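Local coordinates for cupin 2 conserved barrel domain protein (Desulfovibrio desulfuricans subsp. desulfuricans str. G20, PDB 2Q30) that is of unknown function but adopts the double-stranded beta-helix fold of the RmlC-like cupins and forms a two-chain assembly, at residues Val60-Glu65 with Asp99-Val104. Numbering follows the deposited sequence.
Sequences VVLEGE and DMKVLV
L62 lays its isobutyl end over the neighbouring strand, with CD1 4.1 Å from CG of K101 and 4.2 Å from CB of L103. Its CG stands opposite the carbonyl carbon (chi1 -55°), which carries the branch across the backbone of 100-104, and the extended K101 chain passes it at a slant. V60 and L103 form a hydrogen-bonded pair, the straighter of its two bonds running from V60 N to L103 O (2.8 Å, 171°). One step on, V61 faces V102 as a non-hydrogen-bonded pair. Then K101 meets two residues at once: its O accepts from L62 N at 2.9 Å and, more loosely, from E63 N at 3.3 Å, while K101 N returns a bond to E63 O. L62 has helix-like backbone angles, and the extra residue this inserts brings its side chain to the same face as K101 and L103. On the other face, V61 CG2 touches V102 CG1 at 4.1 Å, and M100 extends through chi1 and chi2, bringing SE within 4.0 Å of E65 O. Past the bulge G64 turns with positive phi, its CA against D99 O. Polar ends look elsewhere: K101 NZ bonds to L11 O, D99 pairs with K41, and E63 OE1 forms a salt bridge to R80 of the second subunit. V60 and L62 of that subunit also pack here, on L62 and V60 respectively. L62 and E63 opposite K101 make a classic beta bulge, joining strands 56-63 and 100-107 in one sheet of the cupin double-stranded beta-helix.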
loop_
_atom_site.group_PDB
_atom_site.type_symbol
_atom_site.label_atom_id
_atom_site.label_comp_id
_atom_site.label_asym_id
_atom_site.label_seq_id
_atom_site.Cartn_x
_atom_site.Cartn_y
_atom_site.Cartn_z
ATOM N N VAL A 60 0.791 -4.944 0.936
ATOM C CA VAL A 60 -0.020 -4.769 -0.264
ATOM C C VAL A 60 0.644 -5.472 -1.439
ATOM O O VAL A 60 1.803 -5.225 -1.709
ATOM C CB VAL A 60 -0.163 -3.272 -0.603
ATOM C CG1 VAL A 60 -1.127 -3.106 -1.809
ATOM C CG2 VAL A 60 -0.682 -2.533 0.623
ATOM N N VAL A 61 -0.089 -6.340 -2.139
ATOM C CA VAL A 61 0.464 -7.042 -3.298
ATOM C C VAL A 61 0.304 -6.095 -4.493
ATOM O O VAL A 61 -0.804 -5.824 -4.923
ATOM C CB VAL A 61 -0.219 -8.402 -3.595
ATOM C CG1 VAL A 61 0.474 -9.087 -4.748
ATOM C CG2 VAL A 61 -0.209 -9.300 -2.339
ATOM N N LEU A 62 1.428 -5.619 -5.006
ATOM C CA LEU A 62 1.465 -4.694 -6.140
ATOM C C LEU A 62 1.421 -5.393 -7.468
ATOM O O LEU A 62 0.879 -4.860 -8.421
ATOM C CB LEU A 62 2.759 -3.903 -6.120
ATOM C CG LEU A 62 3.106 -3.141 -4.856
ATOM C CD1 LEU A 62 4.508 -2.564 -5.023
ATOM C CD2 LEU A 62 2.065 -2.068 -4.590
ATOM N N GLU A 63 2.103 -6.525 -7.554
ATOM C CA GLU A 63 2.190 -7.268 -8.799
ATOM C C GLU A 63 2.420 -8.712 -8.484
ATOM O O GLU A 63 3.112 -9.040 -7.499
ATOM C CB GLU A 63 3.313 -6.678 -9.671
ATOM C CG GLU A 63 3.663 -7.384 -11.002
ATOM C CD GLU A 63 2.568 -7.405 -12.062
ATOM O OE1 GLU A 63 1.409 -7.040 -11.808
ATOM O OE2 GLU A 63 2.879 -7.834 -13.194
ATOM N N GLY A 64 1.808 -9.574 -9.300
ATOM C CA GLY A 64 1.929 -11.010 -9.145
ATOM C C GLY A 64 0.997 -11.566 -8.109
ATOM O O GLY A 64 0.152 -10.839 -7.560
ATOM N N GLU A 65 1.150 -12.869 -7.866
ATOM C CA GLU A 65 0.318 -13.616 -6.925
ATOM C C GLU A 65 1.185 -14.389 -5.974
ATOM O O GLU A 65 2.251 -14.906 -6.343
ATOM C CB GLU A 65 -0.569 -14.667 -7.610
ATOM C CG GLU A 65 -1.881 -14.184 -8.222
ATOM C CD GLU A 65 -2.976 -15.302 -8.261
ATOM O OE1 GLU A 65 -2.627 -16.503 -8.446
ATOM O OE2 GLU A 65 -4.186 -14.974 -8.109
ATOM N N ASP A 99 6.234 -14.386 -10.045
ATOM C CA ASP A 99 7.141 -13.247 -9.724
ATOM C C ASP A 99 6.218 -12.200 -9.081
ATOM O O ASP A 99 5.117 -11.957 -9.574
ATOM C CB ASP A 99 7.817 -12.661 -10.946
ATOM C CG ASP A 99 8.820 -13.601 -11.588
ATOM O OD1 ASP A 99 9.160 -14.655 -11.028
ATOM O OD2 ASP A 99 9.312 -13.221 -12.652
HETATM N N MSE A 100 6.663 -11.613 -7.979
HETATM C CA MSE A 100 5.782 -10.811 -7.155
HETATM C C MSE A 100 6.493 -9.679 -6.468
HETATM O O MSE A 100 7.658 -9.809 -6.077
HETATM C CB MSE A 100 5.219 -11.737 -6.088
HETATM C CG MSE A 100 4.056 -11.224 -5.288
HETATM SE SE MSE A 100 3.832 -12.359 -3.737
HETATM C CE MSE A 100 4.993 -11.511 -2.576
ATOM N N LYS A 101 5.787 -8.561 -6.326
ATOM C CA LYS A 101 6.284 -7.449 -5.538
ATOM C C LYS A 101 5.197 -7.014 -4.565
ATOM O O LYS A 101 4.004 -6.912 -4.926
ATOM C CB LYS A 101 6.800 -6.303 -6.390
ATOM C CG LYS A 101 7.555 -5.257 -5.611
ATOM C CD LYS A 101 8.212 -4.233 -6.521
ATOM C CE LYS A 101 9.038 -3.183 -5.759
ATOM N NZ LYS A 101 9.815 -2.316 -6.727
ATOM N N VAL A 102 5.625 -6.773 -3.326
ATOM C CA VAL A 102 4.749 -6.279 -2.267
ATOM C C VAL A 102 5.341 -5.045 -1.609
ATOM O O VAL A 102 6.540 -4.839 -1.663
ATOM C CB VAL A 102 4.443 -7.363 -1.184
ATOM C CG1 VAL A 102 3.795 -8.578 -1.842
ATOM C CG2 VAL A 102 5.691 -7.737 -0.388
ATOM N N LEU A 103 4.466 -4.243 -1.003
ATOM C CA LEU A 103 4.845 -3.048 -0.264
ATOM C C LEU A 103 4.380 -3.230 1.157
ATOM O O LEU A 103 3.226 -3.545 1.391
ATOM C CB LEU A 103 4.177 -1.813 -0.857
ATOM C CG LEU A 103 4.698 -0.475 -0.302
ATOM C CD1 LEU A 103 6.205 -0.292 -0.563
ATOM C CD2 LEU A 103 3.903 0.668 -0.951
ATOM N N VAL A 104 5.281 -3.006 2.097
ATOM C CA VAL A 104 4.986 -3.144 3.500
ATOM C C VAL A 104 5.093 -1.782 4.139
ATOM O O VAL A 104 6.086 -1.130 3.944
ATOM C CB VAL A 104 5.981 -4.124 4.171
ATOM C CG1 VAL A 104 5.664 -4.274 5.701
ATOM C CG2 VAL A 104 5.940 -5.459 3.458
#